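Local atomic coordinates of NOL1/NOP2/sun family protein (Enterococcus faecium, PDB entry 3M4X), a protein that probably methylates ribosomal RNA, as a bacterial member of the NOL1/NOP2/sun family of RNA cytosine methyltransferases that use S-adenosylmethionine. Residues H163-L168 against Q214-S219; K393-I398 against W425-L430. One frame throughout, in Å; residues are numbered along the deposited sequence.

Interaction 1: H163-L168 against Q214-S219; sequences HAPAEL and QEILSS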
loop_
_atom_site.group_PDB
_atom_site.type_symbol
_atom_site.label_atom_id
_atom_site.label_comp_id
_atom_site.label_asym_id
_atom_site.label_seq_id
_atom_site.Cartn_x
_atom_site.Cartn_y
_atom_site.Cartn_z
ATOM N N HIS A 163 -0.425 -14.299 5.349
ATOM C CA HIS A 163 -1.298 -15.462 5.222
ATOM C C HIS A 163 -1.872 -15.628 3.824
ATOM O O HIS A 163 -1.918 -14.681 3.033
ATOM C CB HIS A 163 -2.476 -15.365 6.196
ATOM C CG HIS A 163 -2.143 -15.750 7.603
ATOM N ND1 HIS A 163 -1.795 -14.826 8.565
ATOM C CD2 HIS A 163 -2.126 -16.957 8.216
ATOM C CE1 HIS A 163 -1.569 -15.450 9.708
ATOM N NE2 HIS A 163 -1.763 -16.742 9.522
ATOM N N ALA A 164 -2.308 -16.852 3.540
ATOM C CA ALA A 164 -3.185 -17.129 2.418
ATOM C C ALA A 164 -4.571 -16.644 2.798
ATOM O O ALA A 164 -4.956 -16.707 3.971
ATOM C CB ALA A 164 -3.216 -18.633 2.121
ATOM N N PRO A 165 -5.334 -16.161 1.817
ATOM C CA PRO A 165 -6.679 -15.638 2.081
ATOM C C PRO A 165 -7.520 -16.508 3.031
ATOM O O PRO A 165 -8.030 -15.995 4.030
ATOM C CB PRO A 165 -7.302 -15.584 0.686
ATOM C CG PRO A 165 -6.141 -15.323 -0.212
ATOM C CD PRO A 165 -4.985 -16.089 0.388
ATOM N N ALA A 166 -7.645 -17.799 2.737
ATOM C CA ALA A 166 -8.516 -18.680 3.507
ATOM C C ALA A 166 -8.157 -18.720 4.990
ATOM O O ALA A 166 -9.031 -18.799 5.850
ATOM C CB ALA A 166 -8.520 -20.107 2.907
ATOM N N GLU A 167 -6.868 -18.667 5.287
ATOM C CA GLU A 167 -6.409 -18.664 6.669
ATOM C C GLU A 167 -6.934 -17.469 7.461
ATOM O O GLU A 167 -6.979 -17.506 8.684
ATOM C CB GLU A 167 -4.881 -18.696 6.709
ATOM C CG GLU A 167 -4.305 -19.942 6.055
ATOM C CD GLU A 167 -2.794 -19.901 5.915
ATOM O OE1 GLU A 167 -2.218 -18.794 5.938
ATOM O OE2 GLU A 167 -2.187 -20.985 5.767
ATOM N N LEU A 168 -7.339 -16.414 6.768
ATOM C CA LEU A 168 -7.771 -15.187 7.438
ATOM C C LEU A 168 -9.241 -15.227 7.825
ATOM O O LEU A 168 -9.679 -14.539 8.743
ATOM C CB LEU A 168 -7.536 -13.976 6.530
ATOM C CG LEU A 168 -6.096 -13.584 6.199
ATOM C CD1 LEU A 168 -6.072 -12.429 5.203
ATOM C CD2 LEU A 168 -5.308 -13.225 7.464
ATOM N N GLN A 214 -11.061 -17.260 -8.435
ATOM C CA GLN A 214 -12.308 -17.672 -7.817
ATOM C C GLN A 214 -12.085 -18.151 -6.396
ATOM O O GLN A 214 -12.877 -17.870 -5.511
ATOM C CB GLN A 214 -12.963 -18.769 -8.656
ATOM C CG GLN A 214 -13.504 -18.261 -9.982
ATOM C CD GLN A 214 -14.029 -19.378 -10.879
ATOM O OE1 GLN A 214 -14.815 -19.134 -11.793
ATOM N NE2 GLN A 214 -13.594 -20.600 -10.620
ATOM N N GLU A 215 -10.997 -18.873 -6.177
ATOM C CA GLU A 215 -10.669 -19.357 -4.841
ATOM C C GLU A 215 -10.351 -18.217 -3.868
ATOM O O GLU A 215 -10.797 -18.224 -2.715
ATOM C CB GLU A 215 -9.498 -20.343 -4.909
ATOM C CG GLU A 215 -9.857 -21.661 -5.587
ATOM C CD GLU A 215 -8.695 -22.281 -6.340
ATOM O OE1 GLU A 215 -7.535 -22.073 -5.925
ATOM O OE2 GLU A 215 -8.948 -22.983 -7.346
ATOM N N ILE A 216 -9.569 -17.249 -4.335
ATOM C CA ILE A 216 -9.204 -16.114 -3.522
ATOM C C ILE A 216 -10.462 -15.337 -3.152
ATOM O O ILE A 216 -10.674 -15.001 -1.982
ATOM C CB ILE A 216 -8.177 -15.213 -4.244
ATOM C CG1 ILE A 216 -6.870 -15.975 -4.452
ATOM C CG2 ILE A 216 -7.901 -13.936 -3.443
ATOM C CD1 ILE A 216 -5.843 -15.226 -5.256
ATOM N N LEU A 217 -11.316 -15.102 -4.147
ATOM C CA LEU A 217 -12.549 -14.333 -3.977
ATOM C C LEU A 217 -13.602 -15.001 -3.115
ATOM O O LEU A 217 -14.430 -14.322 -2.509
ATOM C CB LEU A 217 -13.173 -14.022 -5.339
ATOM C CG LEU A 217 -12.504 -12.936 -6.172
ATOM C CD1 LEU A 217 -13.093 -12.970 -7.566
ATOM C CD2 LEU A 217 -12.720 -11.567 -5.503
ATOM N N SER A 218 -13.607 -16.331 -3.094
ATOM C CA SER A 218 -14.588 -17.045 -2.302
ATOM C C SER A 218 -14.244 -16.874 -0.826
ATOM O O SER A 218 -15.127 -16.865 0.039
ATOM C CB SER A 218 -14.668 -18.522 -2.712
ATOM O OG SER A 218 -13.452 -19.204 -2.454
ATOM N N SER A 219 -12.957 -16.713 -0.538
ATOM C CA SER A 219 -12.549 -16.368 0.814
ATOM C C SER A 219 -12.839 -14.901 1.118
ATOM O O SER A 219 -13.356 -14.566 2.190
ATOM C CB SER A 219 -11.075 -16.677 1.029
ATOM O OG SER A 219 -10.853 -18.072 1.051
#

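Interaction 2: K393-I398 against W425-L430; sequences KKIENI and WVLLVL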
loop_
_atom_site.group_PDB
_atom_site.type_symbol
_atom_site.label_atom_id
_atom_site.label_comp_id
_atom_site.label_asym_id
_atom_site.label_seq_id
_atom_site.Cartn_x
_atom_site.Cartn_y
_atom_site.Cartn_z
ATOM N N LYS A 393 3.256 13.829 12.696
ATOM C CA LYS A 393 2.529 14.763 11.849
ATOM C C LYS A 393 2.652 16.215 12.317
ATOM O O LYS A 393 2.539 17.138 11.530
ATOM C CB LYS A 393 1.055 14.350 11.726
ATOM C CG LYS A 393 0.609 13.282 12.719
ATOM C CD LYS A 393 -0.441 12.361 12.107
ATOM C CE LYS A 393 -1.039 11.422 13.154
ATOM N NZ LYS A 393 -2.109 10.555 12.576
ATOM N N LYS A 394 2.894 16.401 13.602
ATOM C CA LYS A 394 2.831 17.712 14.223
ATOM C C LYS A 394 4.211 18.050 14.767
ATOM O O LYS A 394 4.606 17.626 15.849
ATOM C CB LYS A 394 1.786 17.714 15.346
ATOM C CG LYS A 394 2.047 16.674 16.457
ATOM C CD LYS A 394 1.985 15.227 15.947
ATOM C CE LYS A 394 2.944 14.318 16.714
ATOM N NZ LYS A 394 2.885 12.893 16.251
ATOM N N ILE A 395 4.956 18.805 13.991
ATOM C CA ILE A 395 6.353 19.040 14.306
ATOM C C ILE A 395 6.552 20.165 15.344
ATOM O O ILE A 395 7.590 20.253 15.993
ATOM C CB ILE A 395 7.134 19.263 12.996
ATOM C CG1 ILE A 395 7.894 17.990 12.627
ATOM C CG2 ILE A 395 8.039 20.457 13.078
ATOM C CD1 ILE A 395 8.678 18.123 11.347
ATOM N N GLU A 396 5.536 20.998 15.517
ATOM C CA GLU A 396 5.595 22.085 16.494
ATOM C C GLU A 396 5.588 21.572 17.932
ATOM O O GLU A 396 6.000 22.279 18.847
ATOM C CB GLU A 396 4.433 23.068 16.302
ATOM C CG GLU A 396 3.048 22.427 16.321
ATOM C CD GLU A 396 2.547 22.073 14.921
ATOM O OE1 GLU A 396 3.289 21.423 14.141
ATOM O OE2 GLU A 396 1.403 22.455 14.599
ATOM N N ASN A 397 5.147 20.332 18.109
ATOM C CA ASN A 397 4.804 19.806 19.418
ATOM C C ASN A 397 5.903 19.002 20.092
ATOM O O ASN A 397 5.804 18.704 21.276
ATOM C CB ASN A 397 3.558 18.917 19.296
ATOM C CG ASN A 397 2.305 19.704 18.951
ATOM O OD1 ASN A 397 2.179 20.880 19.298
ATOM N ND2 ASN A 397 1.365 19.052 18.282
ATOM N N ILE A 398 6.922 18.610 19.337
ATOM C CA ILE A 398 7.953 17.715 19.859
ATOM C C ILE A 398 9.346 18.313 19.710
ATOM O O ILE A 398 9.545 19.207 18.895
ATOM C CB ILE A 398 7.947 16.375 19.114
ATOM C CG1 ILE A 398 8.311 16.612 17.651
ATOM C CG2 ILE A 398 6.581 15.683 19.233
ATOM C CD1 ILE A 398 8.136 15.408 16.823
ATOM N N TRP A 425 16.766 12.518 23.194
ATOM C CA TRP A 425 16.024 12.062 22.012
ATOM C C TRP A 425 15.458 13.215 21.217
ATOM O O TRP A 425 14.703 14.023 21.739
ATOM C CB TRP A 425 14.895 11.110 22.409
ATOM C CG TRP A 425 15.424 9.868 22.986
ATOM C CD1 TRP A 425 15.374 9.475 24.298
ATOM C CD2 TRP A 425 16.139 8.849 22.285
ATOM N NE1 TRP A 425 16.005 8.263 24.447
ATOM C CE2 TRP A 425 16.482 7.859 23.224
ATOM C CE3 TRP A 425 16.514 8.675 20.947
ATOM C CZ2 TRP A 425 17.181 6.709 22.869
ATOM C CZ3 TRP A 425 17.204 7.531 20.596
ATOM C CH2 TRP A 425 17.535 6.567 21.553
ATOM N N VAL A 426 15.833 13.300 19.946
ATOM C CA VAL A 426 15.372 14.399 19.112
ATOM C C VAL A 426 14.947 13.878 17.760
ATOM O O VAL A 426 15.561 12.949 17.225
ATOM C CB VAL A 426 16.461 15.488 18.934
ATOM C CG1 VAL A 426 16.749 16.173 20.266
ATOM C CG2 VAL A 426 17.742 14.896 18.336
ATOM N N LEU A 427 13.880 14.463 17.224
ATOM C CA LEU A 427 13.442 14.167 15.867
ATOM C C LEU A 427 14.291 14.991 14.909
ATOM O O LEU A 427 14.249 16.215 14.941
ATOM C CB LEU A 427 11.964 14.545 15.682
ATOM C CG LEU A 427 11.364 14.227 14.303
ATOM C CD1 LEU A 427 11.260 12.715 14.092
ATOM C CD2 LEU A 427 10.012 14.911 14.082
ATOM N N LEU A 428 15.064 14.325 14.063
ATOM C CA LEU A 428 15.812 15.026 13.019
ATOM C C LEU A 428 14.863 15.470 11.910
ATOM O O LEU A 428 14.073 14.676 11.412
ATOM C CB LEU A 428 16.926 14.136 12.461
ATOM C CG LEU A 428 17.795 13.528 13.565
ATOM C CD1 LEU A 428 19.042 12.871 13.003
ATOM C CD2 LEU A 428 18.181 14.569 14.593
ATOM N N VAL A 429 14.920 16.748 11.548
ATOM C CA VAL A 429 14.008 17.301 10.552
ATOM C C VAL A 429 14.775 18.047 9.460
ATOM O O VAL A 429 15.535 18.972 9.749
ATOM C CB VAL A 429 12.955 18.243 11.189
ATOM C CG1 VAL A 429 12.080 18.877 10.122
ATOM C CG2 VAL A 429 12.091 17.492 12.197
ATOM N N LEU A 430 14.573 17.629 8.211
ATOM C CA LEU A 430 15.175 18.285 7.051
ATOM C C LEU A 430 14.139 19.208 6.425
ATOM O O LEU A 430 13.176 18.755 5.804
ATOM C CB LEU A 430 15.643 17.239 6.031
ATOM C CG LEU A 430 16.375 17.640 4.749
ATOM C CD1 LEU A 430 17.620 18.474 5.032
ATOM C CD2 LEU A 430 16.750 16.376 3.988
#

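Interaction 1: H163-L168 against Q214-S219
P165 and A166, in the first turn of helix 165-172, lie against I216 and S219 of helix 205-222 in a small, partly buried helix-to-helix contact of the methyltransferase domain. No hydrogen bond crosses it. The backbones come close at one point, where the CA atoms of A166 and S219 are 5.4 Å apart, and small residues make that closeness possible. S219 OG lies 3.4 Å from A166 CA and 3.6 Å from A166 CB, a van der Waals approach of a hydroxyl to carbon. The hydroxyl reaches this place because it lies anti to the carbonyl carbon of its own residue (chi1 -70°), while S219 CB rests against P165 CB at 3.9 Å. The proline ring thus presents two atoms to the other helix: CB meets the serine, and CG meets I216 CG2, also at 3.9 Å. The short branch of I216 does the touching; the I216 side chain also packs on P184. Proline suits position 165, since the first turn of a helix asks for no backbone N-H and a rigid ring holds CB and CG where the other helix meets them. The start of that helix is tied down: A164 N donates to E167 OE1 at 3.1 Å, approaching from above the carboxylate plane, and H163 O accepts a bond from N136 ND2. On the other helix, S218 OG turns back to the carbonyl O of E215, 2.8 Å away. L217 points away and packs on L230 and Y232 of the central sheet and on helix 243-252. Helix 165-172 links strands 158-161 and 176-182, and helix 205-222 precedes 228-234, all three strands in the parallel part of a mixed sheet; such helices packed beside one another are characteristic of the Rossmann-like fold of S-adenosylmethionine-dependent methyltransferases.

Interaction 2: K393-I398 against W425-L430
The loop 393-398 passes over one side of strand 426-430 without pairing with it: the CA atoms of I395 and V429 are 8.7 Å apart and those of I398 and L427 7.7 Å, and no hydrogen bond joins the segments. Residues 395-397 have helical backbone angles without regular helical bonds, and this bend brings I395 and I398 to the same partner, L427. Alternation along the strand sends L427 and V429 to the loop side, whereas L428 packs on L401 and V435. I395 meets V429 tip to tip: I395 CD1 lies 3.6 Å from V429 CG2 and 3.7 Å from V429 CG1, so that one methyl sits against both arms of the valine fork. I395 crosses L427 at about a right angle, I395 CG1 touching L427 CD2 at 4.0 Å. I398 comes to that leucine obliquely, and I398 CD1 is 3.4 Å from L427 CD2, tighter than usual van der Waals contact. I398 CG1 stands between its own backbone N and carbonyl carbon (chi1 64°), a rotamer that directs the long branch at the leucine. Branched aliphatic residues suit this buried seam: the valine is compatible with extended backbone, and the longer isoleucines span the distance from the loop. P434 touches both I395 and L427, and F337 and T392 also touch I398. Just beyond the loop comes strand 400-403, parallel to 426-430, with L427 bonded through its backbone to P399 and L401. A loop packing apolar residues onto an inner strand of a small mixed beta-sheet belongs here to the core of the PUA-like, probably RNA-binding, C-terminal domain.

How the interactions relate
Interaction 1 and interaction 2 lie in different domains and on opposite sides of the chain's centre. Their own centres are 41 Å apart, and about 24 Å separates their nearest atoms, so neither touches the other. Along the sequence they come in series: 163-168 with 214-219 is complete before 393-398 with 425-430 begins. The first joins two helices of the methyltransferase domain; the second holds a loop to a strand in the C-terminal PUA-like region. By family, the former domain would carry the chemistry and the latter would probably bind RNA. Interaction 2 is wholly aliphatic, whereas a serine hydroxyl takes part in interaction 1; each lies within a single domain and neither bridges the two.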